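Halogenase (Chondromyces crocatus, PDB 3E1T) probably uses a reduced FAD cofactor to install chlorine on a precursor of the myxobacterial natural product chondrochloren. Local coordinates at residues A299-A304 against L324-A329. Numbering follows the deposited sequence.
Sequences ALVGDA and LLVARA. With FAD (flavin-adenine dinucleotide), chain C.
D303 OD1 accepts a hydrogen bond of 2.7 Å from O3' of the FAD ribityl chain, and the same residue holds the cofactor a second time through its backbone. There D303 N donates to the phosphate oxygen O2P over 3.1 Å, with a nearly straight N-H...O angle of 161°. With chi1 at -81°, CG lies anti to the carbonyl carbon, which carries the carboxylate out to the ribityl hydroxyl while the amide faces the phosphate. Replacing D303 by an alanine would probably leave O3' without this acceptor and the ribityl chain freer to turn. G302 passes close to the same phosphate, its CA 3.4 Å from O2P; a side chain on it would collide with that oxygen, and its positive phi of 68° also suits glycine. Its amide is held by S322 OG, one helical turn ahead of V326.

Behind this polar end the contact with helix 315-333 is wholly apolar and narrow. V326 sends CG2, the branch beside its own backbone N, against V301 CG1 at a tight 3.4 Å, the two valines meeting at a slant. The same methyl reaches A299 CB more loosely, at 4.3 Å. V165 of the neighbouring parallel strand, L22 of helix 17-27 and F347 of helix 340-368 also pack on V326, burying it. The contact illustrates how a Rossmann-type sheet sets cofactor-binding residues just beyond a strand's C-terminal end while a helix packs behind them: edge strand 298-300 leads through V301 into G302-D303, as in the GD motif of FAD-dependent hydroxylases.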
ATOM      1  N   ALA A 299     -16.285  -8.561   2.533  1.00 31.30           N
ATOM      2  CA  ALA A 299     -15.172  -7.815   3.133  1.00 29.77           C
ATOM      3  C   ALA A 299     -14.355  -7.099   2.059  1.00 28.82           C
ATOM      4  O   ALA A 299     -14.412  -7.469   0.883  1.00 28.59           O
ATOM      5  CB  ALA A 299     -14.293  -8.725   3.925  1.00 29.66           C
ATOM      6  N   LEU A 300     -13.595  -6.077   2.466  1.00 27.58           N
ATOM      7  CA  LEU A 300     -12.693  -5.370   1.553  1.00 26.46           C
ATOM      8  C   LEU A 300     -11.267  -5.573   2.043  1.00 26.28           C
ATOM      9  O   LEU A 300     -10.976  -5.460   3.244  1.00 25.15           O
ATOM     10  CB  LEU A 300     -13.014  -3.865   1.474  1.00 26.25           C
ATOM     11  CG  LEU A 300     -14.459  -3.378   1.319  1.00 26.48           C
ATOM     12  CD1 LEU A 300     -14.600  -1.874   1.646  1.00 23.55           C
ATOM     13  CD2 LEU A 300     -14.995  -3.681  -0.082  1.00 26.51           C
ATOM     14  N   VAL A 301     -10.375  -5.891   1.118  1.00 26.14           N
ATOM     15  CA  VAL A 301      -8.956  -6.037   1.479  1.00 26.88           C
ATOM     16  C   VAL A 301      -8.110  -5.201   0.542  1.00 26.39           C
ATOM     17  O   VAL A 301      -8.508  -4.936  -0.601  1.00 25.98           O
ATOM     18  CB  VAL A 301      -8.457  -7.527   1.482  1.00 27.60           C
ATOM     19  CG1 VAL A 301      -9.233  -8.388   2.466  1.00 28.46           C
ATOM     20  CG2 VAL A 301      -8.524  -8.114   0.132  1.00 29.42           C
ATOM     21  N   GLY A 302      -6.947  -4.777   1.031  1.00 25.83           N
ATOM     22  CA  GLY A 302      -5.989  -4.064   0.210  1.00 25.58           C
ATOM     23  C   GLY A 302      -6.483  -2.697  -0.205  1.00 25.45           C
ATOM     24  O   GLY A 302      -7.190  -2.045   0.552  1.00 24.89           O
ATOM     25  N   ASP A 303      -6.137  -2.284  -1.425  1.00 24.91           N
ATOM     26  CA  ASP A 303      -6.452  -0.942  -1.888  1.00 25.02           C
ATOM     27  C   ASP A 303      -7.954  -0.712  -2.022  1.00 25.74           C
ATOM     28  O   ASP A 303      -8.410   0.437  -2.049  1.00 25.61           O
ATOM     29  CB  ASP A 303      -5.803  -0.673  -3.230  1.00 25.47           C
ATOM     30  CG  ASP A 303      -4.341  -0.290  -3.132  1.00 26.16           C
ATOM     31  OD1 ASP A 303      -3.718  -0.403  -2.050  1.00 28.02           O
ATOM     32  OD2 ASP A 303      -3.817   0.110  -4.188  1.00 27.62           O
ATOM     33  N   ALA A 304      -8.724  -1.789  -2.135  1.00 26.01           N
ATOM     34  CA  ALA A 304     -10.190  -1.662  -2.159  1.00 25.77           C
ATOM     35  C   ALA A 304     -10.687  -1.044  -0.865  1.00 25.44           C
ATOM     36  O   ALA A 304     -11.644  -0.279  -0.878  1.00 26.50           O
ATOM     37  CB  ALA A 304     -10.842  -3.031  -2.377  1.00 26.36           C
ATOM     38  N   LEU A 324      -4.439 -12.020   5.071  1.00 30.74           N
ATOM     39  CA  LEU A 324      -4.287 -12.934   6.216  1.00 31.25           C
ATOM     40  C   LEU A 324      -5.367 -12.812   7.285  1.00 31.51           C
ATOM     41  O   LEU A 324      -5.826 -13.820   7.829  1.00 31.71           O
ATOM     42  CB  LEU A 324      -2.923 -12.735   6.878  1.00 31.26           C
ATOM     43  CG  LEU A 324      -2.539 -13.554   8.117  1.00 32.06           C
ATOM     44  CD1 LEU A 324      -2.314 -15.034   7.778  1.00 33.95           C
ATOM     45  CD2 LEU A 324      -1.287 -12.953   8.742  1.00 31.90           C
ATOM     46  N   LEU A 325      -5.726 -11.578   7.631  1.00 31.31           N
ATOM     47  CA  LEU A 325      -6.735 -11.314   8.645  1.00 31.09           C
ATOM     48  C   LEU A 325      -8.116 -11.768   8.181  1.00 30.94           C
ATOM     49  O   LEU A 325      -8.916 -12.280   8.970  1.00 31.30           O
ATOM     50  CB  LEU A 325      -6.775  -9.816   8.976  1.00 31.17           C
ATOM     51  CG  LEU A 325      -5.554  -9.203   9.666  1.00 31.37           C
ATOM     52  CD1 LEU A 325      -5.735  -7.697   9.761  1.00 30.85           C
ATOM     53  CD2 LEU A 325      -5.365  -9.815  11.033  1.00 29.62           C
ATOM     54  N   VAL A 326      -8.408 -11.545   6.909  1.00 30.89           N
ATOM     55  CA  VAL A 326      -9.699 -11.965   6.367  1.00 31.09           C
ATOM     56  C   VAL A 326      -9.695 -13.488   6.238  1.00 31.14           C
ATOM     57  O   VAL A 326     -10.667 -14.138   6.611  1.00 31.40           O
ATOM     58  CB  VAL A 326     -10.034 -11.264   5.034  1.00 31.18           C
ATOM     59  CG1 VAL A 326     -11.190 -11.965   4.317  1.00 31.19           C
ATOM     60  CG2 VAL A 326     -10.416  -9.842   5.295  1.00 31.28           C
ATOM     61  N   ALA A 327      -8.578 -14.041   5.770  1.00 31.45           N
ATOM     62  CA  ALA A 327      -8.413 -15.503   5.653  1.00 32.24           C
ATOM     63  C   ALA A 327      -8.677 -16.194   6.975  1.00 32.98           C
ATOM     64  O   ALA A 327      -9.349 -17.219   6.996  1.00 33.35           O
ATOM     65  CB  ALA A 327      -7.034 -15.855   5.143  1.00 31.69           C
ATOM     66  N   ARG A 328      -8.163 -15.627   8.071  1.00 33.77           N
ATOM     67  CA  ARG A 328      -8.393 -16.155   9.418  1.00 34.63           C
ATOM     68  C   ARG A 328      -9.837 -16.072   9.863  1.00 35.54           C
ATOM     69  O   ARG A 328     -10.330 -16.977  10.553  1.00 35.78           O
ATOM     70  CB  ARG A 328      -7.523 -15.450  10.455  1.00 34.82           C
ATOM     71  CG  ARG A 328      -6.081 -15.866  10.407  1.00 35.00           C
ATOM     72  CD  ARG A 328      -5.270 -15.144  11.445  1.00 33.70           C
ATOM     73  NE  ARG A 328      -3.862 -15.496  11.283  1.00 35.08           N
ATOM     74  CZ  ARG A 328      -2.847 -14.806  11.783  1.00 34.87           C
ATOM     75  NH1 ARG A 328      -3.066 -13.702  12.490  1.00 34.42           N
ATOM     76  NH2 ARG A 328      -1.613 -15.222  11.563  1.00 34.68           N
ATOM     77  N   ALA A 329     -10.514 -14.988   9.498  1.00 36.08           N
ATOM     78  CA  ALA A 329     -11.935 -14.866   9.818  1.00 36.78           C
ATOM     79  C   ALA A 329     -12.710 -15.950   9.070  1.00 37.24           C
ATOM     80  O   ALA A 329     -13.518 -16.665   9.675  1.00 37.34           O
ATOM     81  CB  ALA A 329     -12.466 -13.472   9.485  1.00 36.65           C
TER
HETATM   82  PA  FAD C 600      -4.114  -4.465  -6.917  1.00 27.39           P
HETATM   83  O1A FAD C 600      -2.634  -4.744  -6.921  1.00 28.07           O
HETATM   84  O2A FAD C 600      -4.517  -3.178  -7.550  1.00 26.90           O
HETATM   85  O5B FAD C 600      -4.829  -5.675  -7.713  1.00 26.81           O
HETATM   86  C5B FAD C 600      -6.240  -5.747  -7.840  1.00 28.95           C
HETATM   87  C4B FAD C 600      -6.600  -6.673  -9.006  1.00 31.44           C
HETATM   88  O4B FAD C 600      -7.994  -6.678  -9.236  1.00 31.30           O
HETATM   89  C3B FAD C 600      -5.948  -6.204 -10.303  1.00 33.36           C
HETATM   90  O3B FAD C 600      -5.206  -7.282 -10.827  1.00 36.68           O
HETATM   91  C2B FAD C 600      -7.100  -5.861 -11.225  1.00 33.90           C
HETATM   92  O2B FAD C 600      -6.826  -6.301 -12.526  1.00 31.82           O
HETATM   93  C1B FAD C 600      -8.254  -6.637 -10.617  1.00 33.58           C
HETATM   94  N9A FAD C 600      -9.591  -6.054 -10.824  1.00 35.59           N
HETATM   95  C8A FAD C 600      -9.972  -4.736 -10.829  1.00 35.61           C
HETATM   96  N7A FAD C 600     -11.309  -4.689 -11.034  1.00 36.82           N
HETATM   97  C5A FAD C 600     -11.788  -5.952 -11.144  1.00 36.30           C
HETATM   98  C6A FAD C 600     -13.066  -6.488 -11.368  1.00 35.67           C
HETATM   99  N6A FAD C 600     -14.114  -5.705 -11.651  1.00 35.08           N
HETATM  100  N1A FAD C 600     -13.213  -7.854 -11.427  1.00 34.72           N
HETATM  101  C2A FAD C 600     -12.134  -8.692 -11.306  1.00 35.06           C
HETATM  102  N3A FAD C 600     -10.883  -8.152 -11.100  1.00 35.80           N
HETATM  103  C4A FAD C 600     -10.713  -6.813 -11.013  1.00 35.76           C
HETATM  104  N1  FAD C 600       3.104  -0.474  -2.465  1.00 26.79           N
HETATM  105  C2  FAD C 600       4.246  -1.097  -2.041  1.00 27.58           C
HETATM  106  O2  FAD C 600       4.132  -2.090  -1.328  1.00 27.48           O
HETATM  107  N3  FAD C 600       5.478  -0.587  -2.410  1.00 27.48           N
HETATM  108  C4  FAD C 600       5.569   0.543  -3.218  1.00 28.11           C
HETATM  109  O4  FAD C 600       6.665   0.987  -3.566  1.00 28.29           O
HETATM  110  C4X FAD C 600       4.408   1.181  -3.634  1.00 28.01           C
HETATM  111  N5  FAD C 600       4.456   2.304  -4.437  1.00 27.79           N
HETATM  112  C5X FAD C 600       3.284   2.912  -4.845  1.00 27.53           C
HETATM  113  C6  FAD C 600       3.320   4.056  -5.650  1.00 27.51           C
HETATM  114  C7  FAD C 600       2.123   4.667  -6.056  1.00 27.65           C
HETATM  115  C7M FAD C 600       2.183   6.010  -6.728  1.00 25.87           C
HETATM  116  C8  FAD C 600       0.890   4.140  -5.656  1.00 27.39           C
HETATM  117  C8M FAD C 600      -0.408   4.877  -5.898  1.00 27.78           C
HETATM  118  C9  FAD C 600       0.863   2.996  -4.866  1.00 27.85           C
HETATM  119  C9A FAD C 600       2.050   2.379  -4.454  1.00 27.85           C
HETATM  120  N10 FAD C 600       1.991   1.240  -3.673  1.00 27.92           N
HETATM  121  C10 FAD C 600       3.164   0.647  -3.255  1.00 27.86           C
HETATM  122  C1' FAD C 600       0.658   0.593  -3.340  1.00 28.31           C
HETATM  123  C2' FAD C 600       0.349  -0.667  -4.157  1.00 29.21           C
HETATM  124  O2' FAD C 600       0.206  -0.284  -5.509  1.00 28.68           O
HETATM  125  C3' FAD C 600      -0.957  -1.324  -3.683  1.00 27.50           C
HETATM  126  O3' FAD C 600      -1.114  -1.181  -2.288  1.00 28.41           O
HETATM  127  C4' FAD C 600      -1.063  -2.824  -3.960  1.00 28.28           C
HETATM  128  O4' FAD C 600      -1.003  -3.050  -5.351  1.00 27.62           O
HETATM  129  C5' FAD C 600      -2.394  -3.344  -3.418  1.00 26.01           C
HETATM  130  O5' FAD C 600      -2.650  -4.619  -3.942  1.00 27.86           O
HETATM  131  P   FAD C 600      -4.151  -5.157  -4.132  1.00 25.76           P
HETATM  132  O1P FAD C 600      -4.120  -6.669  -4.200  1.00 26.39           O
HETATM  133  O2P FAD C 600      -5.018  -4.711  -2.997  1.00 22.01           O
HETATM  134  O3P FAD C 600      -4.697  -4.437  -5.438  1.00 23.76           O